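Local atomic coordinates of Lmo0740 protein (Listeria monocytogenes, PDB entry 4RFA), a protein that probably regulates transcription as a dimeric Crp-family activator, joining a cyclic nucleotide-binding-like beta domain to a helical, presumably DNA-binding, C-terminal domain. Residues A[26-31]-A[108-113]; A[38-43]-A[95-100]; A[48-53]-A[79-84]; A[58-63]-A[72-77]. All blocks are in the same frame, centred on the assembly; numbering follows the deposited sequence. Where two conformers were deposited one is given.

Interaction 1: residues A[26-31]-A[108-113]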
loop_
_atom_site.group_PDB
_atom_site.type_symbol
_atom_site.label_atom_id
_atom_site.label_comp_id
_atom_site.label_asym_id
_atom_site.label_seq_id
_atom_site.Cartn_x
_atom_site.Cartn_y
_atom_site.Cartn_z
ATOM N N TYR A 26 -28.752 4.748 11.745
ATOM C CA TYR A 26 -28.587 3.557 12.611
ATOM C C TYR A 26 -28.631 2.261 11.796
ATOM O O TYR A 26 -28.112 1.234 12.185
ATOM C CB TYR A 26 -29.699 3.533 13.680
ATOM C CG TYR A 26 -29.446 4.510 14.799
ATOM C CD1 TYR A 26 -28.258 4.458 15.521
ATOM C CD2 TYR A 26 -30.381 5.481 15.129
ATOM C CE1 TYR A 26 -27.994 5.353 16.534
ATOM C CE2 TYR A 26 -30.145 6.377 16.162
ATOM C CZ TYR A 26 -28.947 6.311 16.860
ATOM O OH TYR A 26 -28.683 7.193 17.887
ATOM N N LYS A 27 -29.304 2.348 10.662
ATOM C CA LYS A 27 -29.396 1.290 9.692
ATOM C C LYS A 27 -28.047 1.007 9.028
ATOM O O LYS A 27 -27.740 -0.133 8.752
ATOM C CB LYS A 27 -30.420 1.709 8.647
ATOM C CG LYS A 27 -30.503 0.877 7.393
ATOM C CD LYS A 27 -31.797 1.228 6.693
ATOM C CE LYS A 27 -31.935 0.540 5.356
ATOM N NZ LYS A 27 -33.211 0.973 4.724
ATOM N N TYR A 28 -27.246 2.029 8.788
ATOM C CA TYR A 28 -26.001 1.832 8.076
ATOM C C TYR A 28 -24.713 1.979 8.904
ATOM O O TYR A 28 -23.616 1.754 8.389
ATOM C CB TYR A 28 -25.962 2.805 6.889
ATOM C CG TYR A 28 -27.019 2.541 5.825
ATOM C CD1 TYR A 28 -27.167 1.281 5.269
ATOM C CD2 TYR A 28 -27.854 3.563 5.359
ATOM C CE1 TYR A 28 -28.109 1.025 4.288
ATOM C CE2 TYR A 28 -28.794 3.319 4.361
ATOM C CZ TYR A 28 -28.911 2.040 3.835
ATOM O OH TYR A 28 -29.839 1.747 2.866
ATOM N N VAL A 29 -24.822 2.404 10.156
ATOM C CA VAL A 29 -23.641 2.764 10.923
ATOM C C VAL A 29 -23.738 2.053 12.243
ATOM O O VAL A 29 -24.704 2.200 12.944
ATOM C CB VAL A 29 -23.555 4.260 11.225
ATOM C CG1 VAL A 29 -22.343 4.525 12.094
ATOM C CG2 VAL A 29 -23.549 5.094 9.950
ATOM N N THR A 30 -22.700 1.334 12.596
ATOM C CA THR A 30 -22.753 0.404 13.714
ATOM C C THR A 30 -21.404 0.513 14.417
ATOM O O THR A 30 -20.440 0.750 13.763
ATOM C CB THR A 30 -22.998 -1.004 13.144
ATOM O OG1 THR A 30 -24.397 -1.288 13.218
ATOM C CG2 THR A 30 -22.249 -2.056 13.846
ATOM N N LYS A 31 -21.361 0.304 15.727
ATOM C CA LYS A 31 -20.151 0.434 16.524
ATOM C C LYS A 31 -19.754 -0.928 17.071
ATOM O O LYS A 31 -20.630 -1.734 17.429
ATOM C CB LYS A 31 -20.473 1.338 17.701
ATOM C CG LYS A 31 -19.289 1.812 18.489
ATOM C CD LYS A 31 -19.699 2.911 19.460
ATOM C CE LYS A 31 -20.497 2.374 20.628
ATOM N NZ LYS A 31 -19.691 1.453 21.478
ATOM N N LYS A 108 -18.628 0.537 11.959
ATOM C CA LYS A 108 -18.847 -0.197 10.714
ATOM C C LYS A 108 -19.855 0.598 9.935
ATOM O O LYS A 108 -20.960 0.802 10.420
ATOM C CB LYS A 108 -19.406 -1.586 11.017
ATOM C CG LYS A 108 -19.731 -2.413 9.788
ATOM C CD LYS A 108 -20.265 -3.764 10.202
ATOM C CE LYS A 108 -20.772 -4.551 9.003
ATOM N NZ LYS A 108 -21.604 -5.689 9.467
ATOM N N ILE A 109 -19.496 1.008 8.727
ATOM C CA ILE A 109 -20.388 1.790 7.896
ATOM C C ILE A 109 -20.706 1.139 6.559
ATOM O O ILE A 109 -19.821 0.836 5.773
ATOM C CB ILE A 109 -19.786 3.158 7.578
ATOM C CG1 ILE A 109 -19.392 3.875 8.856
ATOM C CG2 ILE A 109 -20.815 3.965 6.837
ATOM C CD1 ILE A 109 -18.340 4.922 8.681
ATOM N N ASP A 110 -21.985 0.965 6.283
ATOM C CA ASP A 110 -22.390 0.337 5.062
ATOM C C ASP A 110 -21.801 1.165 3.946
ATOM O O ASP A 110 -21.880 2.386 3.946
ATOM C CB ASP A 110 -23.913 0.215 4.984
ATOM C CG ASP A 110 -24.390 -0.148 3.598
ATOM O OD1 ASP A 110 -24.241 0.699 2.677
ATOM O OD2 ASP A 110 -24.877 -1.287 3.439
ATOM N N ALA A 111 -21.167 0.477 3.006
ATOM C CA ALA A 111 -20.374 1.105 1.974
ATOM C C ALA A 111 -21.228 1.817 0.905
ATOM O O ALA A 111 -20.919 2.947 0.465
ATOM C CB ALA A 111 -19.501 0.034 1.327
ATOM N N ASP A 112 -22.306 1.181 0.480
ATOM C CA ASP A 112 -23.274 1.889 -0.402
ATOM C C ASP A 112 -23.727 3.252 0.178
ATOM O O ASP A 112 -23.677 4.279 -0.531
ATOM C CB ASP A 112 -24.497 1.015 -0.704
ATOM C CG ASP A 112 -24.394 0.300 -2.049
ATOM O OD1 ASP A 112 -23.351 -0.329 -2.335
ATOM O OD2 ASP A 112 -25.373 0.375 -2.827
ATOM N N PHE A 113 -24.131 3.241 1.459
ATOM C CA PHE A 113 -24.476 4.463 2.198
ATOM C C PHE A 113 -23.355 5.466 2.120
ATOM O O PHE A 113 -23.527 6.584 1.688
ATOM C CB PHE A 113 -24.715 4.134 3.676
ATOM C CG PHE A 113 -25.094 5.320 4.546
ATOM C CD1 PHE A 113 -26.220 6.110 4.255
ATOM C CD2 PHE A 113 -24.406 5.578 5.730
ATOM C CE1 PHE A 113 -26.586 7.165 5.093
ATOM C CE2 PHE A 113 -24.779 6.619 6.574
ATOM C CZ PHE A 113 -25.872 7.416 6.259
#

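Interaction 2: residues A[38-43]-A[95-100]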
loop_
_atom_site.group_PDB
_atom_site.type_symbol
_atom_site.label_atom_id
_atom_site.label_comp_id
_atom_site.label_asym_id
_atom_site.label_seq_id
_atom_site.Cartn_x
_atom_site.Cartn_y
_atom_site.Cartn_z
ATOM N N GLU A 38 -8.022 -9.781 20.802
ATOM C CA GLU A 38 -9.132 -10.135 19.937
ATOM C C GLU A 38 -8.760 -9.926 18.490
ATOM O O GLU A 38 -7.976 -9.029 18.212
ATOM C CB GLU A 38 -10.317 -9.253 20.237
ATOM C CG GLU A 38 -10.973 -9.585 21.548
ATOM C CD GLU A 38 -12.316 -8.917 21.617
ATOM O OE1 GLU A 38 -12.451 -7.912 22.350
ATOM O OE2 GLU A 38 -13.198 -9.355 20.857
ATOM N N LYS A 39 -9.340 -10.734 17.604
ATOM C CA LYS A 39 -9.220 -10.590 16.170
ATOM C C LYS A 39 -10.369 -9.762 15.595
ATOM O O LYS A 39 -11.508 -9.983 15.899
ATOM C CB LYS A 39 -9.216 -11.969 15.502
ATOM C CG LYS A 39 -7.966 -12.810 15.781
ATOM C CD LYS A 39 -6.958 -12.736 14.641
ATOM C CE LYS A 39 -5.537 -12.989 15.107
ATOM N NZ LYS A 39 -5.454 -14.202 15.976
ATOM N N ILE A 40 -10.062 -8.826 14.729
ATOM C CA ILE A 40 -11.090 -8.068 14.008
ATOM C C ILE A 40 -11.343 -8.826 12.694
ATOM O O ILE A 40 -10.409 -9.097 11.929
ATOM C CB ILE A 40 -10.582 -6.626 13.766
ATOM C CG1 ILE A 40 -10.436 -5.894 15.109
ATOM C CG2 ILE A 40 -11.494 -5.848 12.826
ATOM C CD1 ILE A 40 -9.628 -4.622 15.016
ATOM N N ILE A 41 -12.584 -9.213 12.440
ATOM C CA ILE A 41 -12.902 -10.092 11.299
ATOM C C ILE A 41 -13.998 -9.435 10.479
ATOM O O ILE A 41 -14.986 -9.005 11.039
ATOM C CB ILE A 41 -13.347 -11.483 11.803
ATOM C CG1 ILE A 41 -12.156 -12.199 12.468
ATOM C CG2 ILE A 41 -13.924 -12.331 10.670
ATOM C CD1 ILE A 41 -12.535 -13.104 13.625
ATOM N N PHE A 42 -13.820 -9.337 9.167
ATOM C CA PHE A 42 -14.864 -8.759 8.307
ATOM C C PHE A 42 -15.843 -9.850 7.838
ATOM O O PHE A 42 -15.432 -10.757 7.127
ATOM C CB PHE A 42 -14.252 -8.057 7.071
ATOM C CG PHE A 42 -13.041 -7.190 7.370
ATOM C CD1 PHE A 42 -13.046 -6.290 8.431
ATOM C CD2 PHE A 42 -11.908 -7.260 6.558
ATOM C CE1 PHE A 42 -11.942 -5.499 8.694
ATOM C CE2 PHE A 42 -10.799 -6.469 6.811
ATOM C CZ PHE A 42 -10.820 -5.585 7.882
ATOM N N GLU A 43 -17.121 -9.770 8.231
ATOM C CA GLU A 43 -18.170 -10.664 7.668
ATOM C C GLU A 43 -18.319 -10.447 6.172
ATOM O O GLU A 43 -18.575 -9.332 5.738
ATOM C CB GLU A 43 -19.558 -10.417 8.289
ATOM C CG GLU A 43 -19.949 -11.343 9.427
ATOM C CD GLU A 43 -19.573 -10.775 10.781
ATOM O OE1 GLU A 43 -20.166 -9.746 11.178
ATOM O OE2 GLU A 43 -18.693 -11.361 11.446
ATOM N N HIS A 95 -3.599 -12.387 5.609
ATOM C CA HIS A 95 -3.234 -11.611 6.795
ATOM C C HIS A 95 -4.428 -11.674 7.790
ATOM O O HIS A 95 -5.582 -11.873 7.371
ATOM C CB HIS A 95 -2.933 -10.139 6.400
ATOM C CG HIS A 95 -1.603 -9.913 5.722
ATOM N ND1 HIS A 95 -1.323 -10.345 4.439
ATOM C CD2 HIS A 95 -0.497 -9.241 6.136
ATOM C CE1 HIS A 95 -0.094 -9.990 4.112
ATOM N NE2 HIS A 95 0.427 -9.318 5.125
ATOM N N SER A 96 -4.155 -11.518 9.089
ATOM C CA SER A 96 -5.223 -11.344 10.109
ATOM C C SER A 96 -4.923 -10.123 11.008
ATOM O O SER A 96 -3.815 -9.604 10.976
ATOM C CB SER A 96 -5.376 -12.599 10.953
ATOM O OG SER A 96 -4.412 -12.651 11.977
ATOM N N ILE A 97 -5.897 -9.690 11.806
ATOM C CA ILE A 97 -5.868 -8.381 12.454
ATOM C C ILE A 97 -6.120 -8.481 13.936
ATOM O O ILE A 97 -7.169 -8.878 14.327
ATOM C CB ILE A 97 -6.909 -7.436 11.807
ATOM C CG1 ILE A 97 -6.555 -7.261 10.329
ATOM C CG2 ILE A 97 -6.941 -6.099 12.541
ATOM C CD1 ILE A 97 -7.527 -6.460 9.492
ATOM N N THR A 98 -5.141 -8.102 14.756
ATOM C CA THR A 98 -5.170 -8.333 16.184
ATOM C C THR A 98 -5.061 -7.031 16.932
ATOM O O THR A 98 -4.206 -6.198 16.618
ATOM C CB THR A 98 -3.954 -9.180 16.588
ATOM O OG1 THR A 98 -3.946 -10.381 15.819
ATOM C CG2 THR A 98 -3.931 -9.495 18.048
ATOM N N VAL A 99 -5.887 -6.874 17.948
ATOM C CA VAL A 99 -5.931 -5.693 18.749
ATOM C C VAL A 99 -4.730 -5.695 19.651
ATOM O O VAL A 99 -4.476 -6.678 20.349
ATOM C CB VAL A 99 -7.244 -5.626 19.540
ATOM C CG1 VAL A 99 -7.260 -4.452 20.493
ATOM C CG2 VAL A 99 -8.396 -5.520 18.536
HETATM N N MSE A 100 -4.001 -4.584 19.625
HETATM C CA MSE A 100 -2.721 -4.459 20.312
HETATM C C MSE A 100 -2.772 -3.681 21.588
HETATM O O MSE A 100 -1.887 -3.818 22.468
HETATM C CB MSE A 100 -1.824 -3.638 19.397
HETATM C CG MSE A 100 -1.361 -4.516 18.270
HETATM SE SE MSE A 100 0.238 -5.422 18.928
HETATM C CE MSE A 100 -0.452 -7.276 18.938
#

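Interaction 3: residues A[48-53]-A[79-84]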
loop_
_atom_site.group_PDB
_atom_site.type_symbol
_atom_site.label_atom_id
_atom_site.label_comp_id
_atom_site.label_asym_id
_atom_site.label_seq_id
_atom_site.Cartn_x
_atom_site.Cartn_y
_atom_site.Cartn_z
ATOM N N LYS A 48 -21.459 -4.822 1.644
ATOM C CA LYS A 48 -20.194 -4.738 2.345
ATOM C C LYS A 48 -20.069 -3.370 3.022
ATOM O O LYS A 48 -20.813 -2.446 2.717
ATOM C CB LYS A 48 -19.058 -4.990 1.352
ATOM C CG LYS A 48 -19.382 -6.140 0.409
ATOM C CD LYS A 48 -18.156 -6.842 -0.124
ATOM C CE LYS A 48 -18.571 -8.059 -0.938
ATOM N NZ LYS A 48 -17.420 -8.991 -1.076
ATOM N N SER A 49 -19.125 -3.242 3.936
ATOM C CA SER A 49 -18.946 -1.992 4.656
ATOM C C SER A 49 -17.490 -1.605 4.855
ATOM O O SER A 49 -16.579 -2.393 4.684
ATOM C CB SER A 49 -19.691 -2.054 5.995
ATOM O OG SER A 49 -19.699 -3.370 6.514
ATOM N N ILE A 50 -17.310 -0.349 5.198
ATOM C CA ILE A 50 -16.038 0.261 5.474
ATOM C C ILE A 50 -15.948 0.403 7.005
ATOM O O ILE A 50 -16.972 0.610 7.647
ATOM C CB ILE A 50 -15.998 1.621 4.766
ATOM C CG1 ILE A 50 -16.159 1.428 3.264
ATOM C CG2 ILE A 50 -14.708 2.340 5.019
ATOM C CD1 ILE A 50 -15.189 0.420 2.678
ATOM N N PHE A 51 -14.746 0.276 7.573
ATOM C CA PHE A 51 -14.557 0.346 9.039
ATOM C C PHE A 51 -13.637 1.488 9.425
ATOM O O PHE A 51 -12.562 1.588 8.919
ATOM C CB PHE A 51 -13.951 -0.970 9.576
ATOM C CG PHE A 51 -14.774 -2.164 9.263
ATOM C CD1 PHE A 51 -14.752 -2.722 7.987
ATOM C CD2 PHE A 51 -15.597 -2.711 10.202
ATOM C CE1 PHE A 51 -15.572 -3.803 7.669
ATOM C CE2 PHE A 51 -16.402 -3.788 9.905
ATOM C CZ PHE A 51 -16.400 -4.333 8.638
ATOM N N PHE A 52 -14.072 2.364 10.317
ATOM C CA PHE A 52 -13.194 3.415 10.839
ATOM C C PHE A 52 -12.797 3.239 12.275
ATOM O O PHE A 52 -13.664 3.184 13.165
ATOM C CB PHE A 52 -13.908 4.754 10.761
ATOM C CG PHE A 52 -13.731 5.417 9.468
ATOM C CD1 PHE A 52 -12.531 6.050 9.178
ATOM C CD2 PHE A 52 -14.730 5.369 8.516
ATOM C CE1 PHE A 52 -12.338 6.654 7.951
ATOM C CE2 PHE A 52 -14.551 5.971 7.286
ATOM C CZ PHE A 52 -13.355 6.619 7.002
ATOM N N ILE A 53 -11.501 3.237 12.532
ATOM C CA ILE A 53 -11.006 3.097 13.898
ATOM C C ILE A 53 -11.069 4.478 14.516
ATOM O O ILE A 53 -10.570 5.443 13.938
ATOM C CB ILE A 53 -9.569 2.614 13.950
ATOM C CG1 ILE A 53 -9.366 1.404 13.043
ATOM C CG2 ILE A 53 -9.127 2.401 15.390
ATOM C CD1 ILE A 53 -10.471 0.391 12.988
ATOM N N TYR A 79 -8.333 6.563 13.104
ATOM C CA TYR A 79 -8.685 7.298 11.870
ATOM C C TYR A 79 -8.327 6.616 10.562
ATOM O O TYR A 79 -8.592 7.171 9.491
ATOM C CB TYR A 79 -8.164 8.741 11.903
ATOM C CG TYR A 79 -8.461 9.390 13.228
ATOM C CD1 TYR A 79 -9.776 9.514 13.659
ATOM C CD2 TYR A 79 -7.445 9.820 14.074
ATOM C CE1 TYR A 79 -10.087 10.071 14.882
ATOM C CE2 TYR A 79 -7.744 10.383 15.306
ATOM C CZ TYR A 79 -9.070 10.506 15.702
ATOM O OH TYR A 79 -9.406 11.057 16.920
ATOM N N ASN A 80 -7.768 5.409 10.626
ATOM C CA ASN A 80 -7.657 4.559 9.441
ATOM C C ASN A 80 -8.972 3.990 8.961
ATOM O O ASN A 80 -9.890 3.694 9.758
ATOM C CB ASN A 80 -6.714 3.355 9.688
ATOM C CG ASN A 80 -5.257 3.751 9.849
ATOM O OD1 ASN A 80 -4.435 2.953 10.256
ATOM N ND2 ASN A 80 -4.940 4.987 9.560
ATOM N N VAL A 81 -9.102 3.885 7.642
ATOM C CA VAL A 81 -10.220 3.159 7.035
ATOM C C VAL A 81 -9.788 1.704 6.897
ATOM O O VAL A 81 -8.631 1.489 6.657
ATOM C CB VAL A 81 -10.575 3.704 5.638
ATOM C CG1 VAL A 81 -11.956 3.265 5.246
ATOM C CG2 VAL A 81 -10.546 5.207 5.637
ATOM N N LEU A 82 -10.689 0.733 7.076
ATOM C CA LEU A 82 -10.351 -0.700 7.003
ATOM C C LEU A 82 -11.404 -1.395 6.178
ATOM O O LEU A 82 -12.550 -0.899 5.970
ATOM C CB LEU A 82 -10.332 -1.404 8.366
ATOM C CG LEU A 82 -9.126 -1.601 9.260
ATOM C CD1 LEU A 82 -9.486 -2.285 10.553
ATOM C CD2 LEU A 82 -8.017 -2.404 8.614
ATOM N N GLY A 83 -10.995 -2.553 5.678
ATOM C CA GLY A 83 -11.867 -3.382 4.880
ATOM C C GLY A 83 -11.968 -2.964 3.429
ATOM O O GLY A 83 -12.900 -3.391 2.734
ATOM N N ILE A 84 -11.056 -2.122 2.949
ATOM C CA ILE A 84 -11.098 -1.737 1.507
ATOM C C ILE A 84 -10.653 -2.930 0.664
ATOM O O ILE A 84 -11.132 -3.141 -0.447
ATOM C CB ILE A 84 -10.220 -0.535 1.138
ATOM C CG1 ILE A 84 -10.500 0.667 2.047
ATOM C CG2 ILE A 84 -10.424 -0.175 -0.340
ATOM C CD1 ILE A 84 -11.644 1.541 1.669
#

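Interaction 4: residues A[58-63]-A[72-77]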
loop_
_atom_site.group_PDB
_atom_site.type_symbol
_atom_site.label_atom_id
_atom_site.label_comp_id
_atom_site.label_asym_id
_atom_site.label_seq_id
_atom_site.Cartn_x
_atom_site.Cartn_y
_atom_site.Cartn_z
ATOM N N ALA A 58 -4.377 -1.725 16.303
ATOM C CA ALA A 58 -4.273 -3.138 16.020
ATOM C C ALA A 58 -3.072 -3.412 15.148
ATOM O O ALA A 58 -2.438 -2.490 14.657
ATOM C CB ALA A 58 -5.547 -3.634 15.339
ATOM N N ALA A 59 -2.797 -4.696 14.929
ATOM C CA ALA A 59 -1.722 -5.141 14.040
ATOM C C ALA A 59 -2.234 -6.087 13.020
ATOM O O ALA A 59 -2.986 -7.010 13.345
ATOM C CB ALA A 59 -0.623 -5.842 14.839
ATOM N N VAL A 60 -1.804 -5.885 11.783
ATOM C CA VAL A 60 -2.076 -6.831 10.712
ATOM C C VAL A 60 -0.873 -7.823 10.616
ATOM O O VAL A 60 0.266 -7.424 10.382
ATOM C CB VAL A 60 -2.245 -6.080 9.377
ATOM C CG1 VAL A 60 -2.672 -7.001 8.269
ATOM C CG2 VAL A 60 -3.236 -4.915 9.521
ATOM N N GLU A 61 -1.144 -9.107 10.715
ATOM C CA GLU A 61 -0.104 -10.136 10.748
ATOM C C GLU A 61 0.084 -10.876 9.436
ATOM O O GLU A 61 -0.892 -11.264 8.813
ATOM C CB GLU A 61 -0.481 -11.183 11.794
ATOM C CG GLU A 61 -0.850 -10.588 13.148
ATOM C CD GLU A 61 -0.861 -11.621 14.270
ATOM O OE1 GLU A 61 -0.643 -12.822 13.966
ATOM O OE2 GLU A 61 -1.094 -11.226 15.439
ATOM N N LEU A 62 1.342 -11.134 9.063
ATOM C CA LEU A 62 1.660 -12.044 7.953
ATOM C C LEU A 62 1.487 -13.503 8.406
ATOM O O LEU A 62 2.297 -14.030 9.197
ATOM C CB LEU A 62 3.087 -11.804 7.417
ATOM C CG LEU A 62 3.597 -12.834 6.371
ATOM C CD1 LEU A 62 2.555 -13.153 5.303
ATOM C CD2 LEU A 62 4.887 -12.367 5.713
ATOM N N GLU A 63 0.458 -14.159 7.878
ATOM C CA GLU A 63 0.144 -15.531 8.263
ATOM C C GLU A 63 1.209 -16.493 7.731
ATOM O O GLU A 63 1.433 -16.575 6.518
ATOM C CB GLU A 63 -1.258 -15.927 7.780
ATOM C CG GLU A 63 -2.373 -15.143 8.463
ATOM C CD GLU A 63 -2.482 -15.441 9.949
ATOM O OE1 GLU A 63 -2.050 -16.535 10.382
ATOM O OE2 GLU A 63 -3.013 -14.592 10.695
ATOM N N ILE A 72 4.467 -8.845 11.933
ATOM C CA ILE A 72 3.433 -7.837 11.794
ATOM C C ILE A 72 3.779 -7.033 10.575
ATOM O O ILE A 72 4.900 -6.512 10.473
ATOM C CB ILE A 72 3.438 -6.909 13.001
ATOM C CG1 ILE A 72 3.000 -7.683 14.236
ATOM C CG2 ILE A 72 2.635 -5.643 12.714
ATOM C CD1 ILE A 72 3.320 -6.977 15.557
ATOM N N SER A 73 2.824 -6.924 9.662
ATOM C CA SER A 73 3.062 -6.256 8.381
ATOM C C SER A 73 2.879 -4.790 8.553
ATOM O O SER A 73 3.616 -4.011 7.989
ATOM C CB SER A 73 2.045 -6.748 7.312
ATOM O OG SER A 73 2.170 -8.162 7.179
ATOM N N ILE A 74 1.852 -4.397 9.298
ATOM C CA ILE A 74 1.602 -2.968 9.483
ATOM C C ILE A 74 0.672 -2.783 10.655
ATOM O O ILE A 74 -0.064 -3.703 10.965
ATOM C CB ILE A 74 0.995 -2.359 8.151
ATOM C CG1 ILE A 74 0.904 -0.838 8.195
ATOM C CG2 ILE A 74 -0.327 -2.991 7.837
ATOM C CD1 ILE A 74 0.654 -0.213 6.806
ATOM N N PHE A 75 0.692 -1.605 11.284
ATOM C CA PHE A 75 -0.258 -1.284 12.309
ATOM C C PHE A 75 -1.488 -0.568 11.764
ATOM O O PHE A 75 -1.403 0.100 10.784
ATOM C CB PHE A 75 0.415 -0.449 13.383
ATOM C CG PHE A 75 1.427 -1.225 14.158
ATOM C CD1 PHE A 75 1.018 -2.091 15.172
ATOM C CD2 PHE A 75 2.758 -1.192 13.813
ATOM C CE1 PHE A 75 1.935 -2.876 15.861
ATOM C CE2 PHE A 75 3.698 -1.988 14.491
ATOM C CZ PHE A 75 3.283 -2.842 15.512
ATOM N N VAL A 76 -2.604 -0.669 12.488
ATOM C CA VAL A 76 -3.847 0.023 12.203
ATOM C C VAL A 76 -3.981 1.075 13.286
ATOM O O VAL A 76 -3.970 0.743 14.469
ATOM C CB VAL A 76 -4.991 -0.977 12.407
ATOM C CG1 VAL A 76 -6.368 -0.299 12.392
ATOM C CG2 VAL A 76 -4.845 -2.083 11.395
ATOM N N LEU A 77 -4.121 2.322 12.875
ATOM C CA LEU A 77 -4.159 3.483 13.747
ATOM C C LEU A 77 -5.557 4.091 13.817
ATOM O O LEU A 77 -6.378 3.866 12.926
ATOM C CB LEU A 77 -3.205 4.563 13.199
ATOM C CG LEU A 77 -1.917 4.011 12.622
ATOM C CD1 LEU A 77 -1.045 5.098 12.002
ATOM C CD2 LEU A 77 -1.117 3.273 13.688
#

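Interaction 1: residues A[26-31]-A[108-113]
Tyr28 lays its ring over the Phe113 side chain, the two planes 26° from parallel but slid so far apart that the rings barely overlap. What covers one face of the tyrosine is Phe113 CB, a CH-pi contact 3.9 Å from the ring centroid. The phenylalanine in turn receives Tyr28 CD2 over a face, while Val29 CG2 reaches Phe113 CE2 at 3.9 Å. Asp110 runs alongside the tyrosine, pointing the same way, with its carboxylate plane turned 48° from the ring. Its CG lies anti to the backbone N (chi1 167°), and from there OD1 accepts from Phe113 N at 2.8 Å, an almost straight N-cap bond that closes the first turn of the helix. Asp110 N meanwhile donates to Tyr28 O (2.8 Å), so a single residue joins strand pairing to helix capping. Farther along, Thr30 and Lys108 form an antiparallel hydrogen-bonded pair, with Lys108 N 2.6 Å from Thr30 O. The contact thus ties two junctions together: helix 25-28 passes into edge strand 29-35 where strand 103-110 gives way to helix 111-120. Phe22 packs on Phe113, and strand 49-55 flanks strand 103-110 across the sheet from strand 29-35.

Interaction 2: residues A[38-43]-A[95-100]
Ile40 and Ile97 make the close-packed half of this contact, Ile40 CB resting 3.9 Å from Ile97 CG2. With CG1 anti to the carbonyl carbon (chi1 -66°), Ile40 carries CD1 onward to Val99 CG2 at 3.8 Å, those two side chains crossing at about a right angle. Phe42 adds its ring tip, CZ, which meets Ile97 CD1, again crosswise; the same ring stacks on Phe51. Tyr34 and Leu104 continue this apolar layer beyond Ile40 and Val99. The other side is polar and more open. There the exposed Lys39 bends at chi2, -99°, and draws its aliphatic CE across the hydroxyls, 3.1 Å from Thr98 OG1 and 3.3 Å from Ser96 OG. Both hydroxyls have firmer partners, Glu61 for Thr98 and Glu63 for Ser96. Two backbone bonds bracket the single bridge between Lys39 and Thr98: Val99 N to Glu38 O at 3.0 Å, and Ile40 N to Ile97 O at 2.9 Å. The chemistry therefore divides the work: main-chain bonds and branched aliphatic groups fasten the irregular 38-43 segment to the strand, whereas Lys39 contributes mainly methylenes, its ammonium lying near enough to Glu61 and Glu63 for at most a weak electrostatic effect.

Interaction 3: residues A[48-53]-A[79-84]
Phe52 and Val81 lie side by side and point the same way, forming a non-hydrogen-bonded antiparallel pair. Val81 CG1 sits over one face of the phenylalanine ring, displaced toward its rim, and Val81 CG2 comes to 3.3 Å from Phe52 CE1. Val81 CG1 lies anti to the backbone N (chi1 -162°), which leaves CG2 beside that N, and both methyls reach the ring. Ile50 joins this face, its CD1 meeting Ile84 CD1 at 3.9 Å as the two side chains cross at a slant. Leu128, Ser131 and Ile132 of helix 126-143 pack against Val81, while Phe127 meets the Phe52 ring.

On the reverse face, Phe51 and Leu82 are a hydrogen-bonded pair whose CB atoms are 3.8 Å apart. The Phe51 ring is turned so that Leu82 O lies at its edge, in its plane, 3.5 Å from CD1. That oxygen also accepts from Phe51 N, tilted 31° from the carbonyl plane, so backbone bond and ring edge converge on one atom. Leu82 CD1 extends toward Ile53 CD1, 3.7 Å away. Gly83, at positive phi (81°), then turns the chain away beside the Phe51 ring.

At the other end Tyr79 N donates to Ile53 O at 2.6 Å and Ile53 N to Asn80 O at 3.2 Å, carrying the pairing beyond the short strand. Asn80 OD1 accepts from Leu77 N, three residues back in the chain. The arrangement is consistent with the jelly-roll beta domain of Crp-like proteins, with the long helix packed against one face and the other facing inward to Val76.

Interaction 4: residues A[58-63]-A[72-77]
Val60 faces two residues at once, Ser73 and Ile74, the signature of a classic beta bulge in the antiparallel hairpin of strands 58-62 and 72-76. Its backbone is satisfied on both sides: Val60 N gives a nearly straight bond to Ile74 O (2.9 Å), and Val60 O accepts from Ser73 N (2.7 Å). The extra residue shifts the register by one, so that Glu61 pairs with Ile72. Before the bulge, Ala58 and Val76 exchange two bonds of unlike geometry. Ala58 N approaches Val76 O in the carbonyl plane, on a lone pair, whereas Val76 N reaches Ala58 O at 2.8 Å from 40° above the plane.

Other acceptors find their partners beyond the two strands. Glu61 OE2 accepts from Thr98 OG1 and forms a salt bridge with Arg188, which would probably favour its ionised form; OE1 has a weak bond from Asn70. The main-chain oxygens of Ser73 and Phe75 accept from Arg191 and Arg138 respectively. These bonds connect the outer strand to helix 126-143 and to the C-terminal part of the chain.

Apolar groups fill in around this polar frame. The Val60 and Val76 side chains cross at about a right angle, their CG2 atoms 3.8 Å apart, and Tyr140 of the second subunit packs on Val60 and Ile74. On the reverse face Ala59 CB touches Ile72 CG2 at 3.9 Å, and that methyl lies over one face of the Phe75 ring. The ring's edge is turned to the backbone, with Phe75 CD1 3.5 Å from Ala58 O.

Overall arrangement
The four contacts all belong to one beta domain and are nested along the chain: interaction 4 inside 3, 3 inside 2, and 2 inside 1. Interactions 1 and 3 share a sheet, their centres 11 Å apart, joined where Ile109 N meets Ile50 O at 2.8 Å. Interactions 2 and 4 meet in a second sheet, through strands 95-99 and 58-62, with centres 9 Å apart and Thr98 O 2.7 Å from Ala59 N. Phe42 of the 38-43 loop packs on interaction 3, CD1 3.6 Å from Phe51 CE1; between the sheets Ile53 CG1 lies 3.5 Å from Val76 CG1. Interactions 1 and 4 stand farthest apart, about 24 Å between centres; interactions 2, 3 and 4 reach the second subunit.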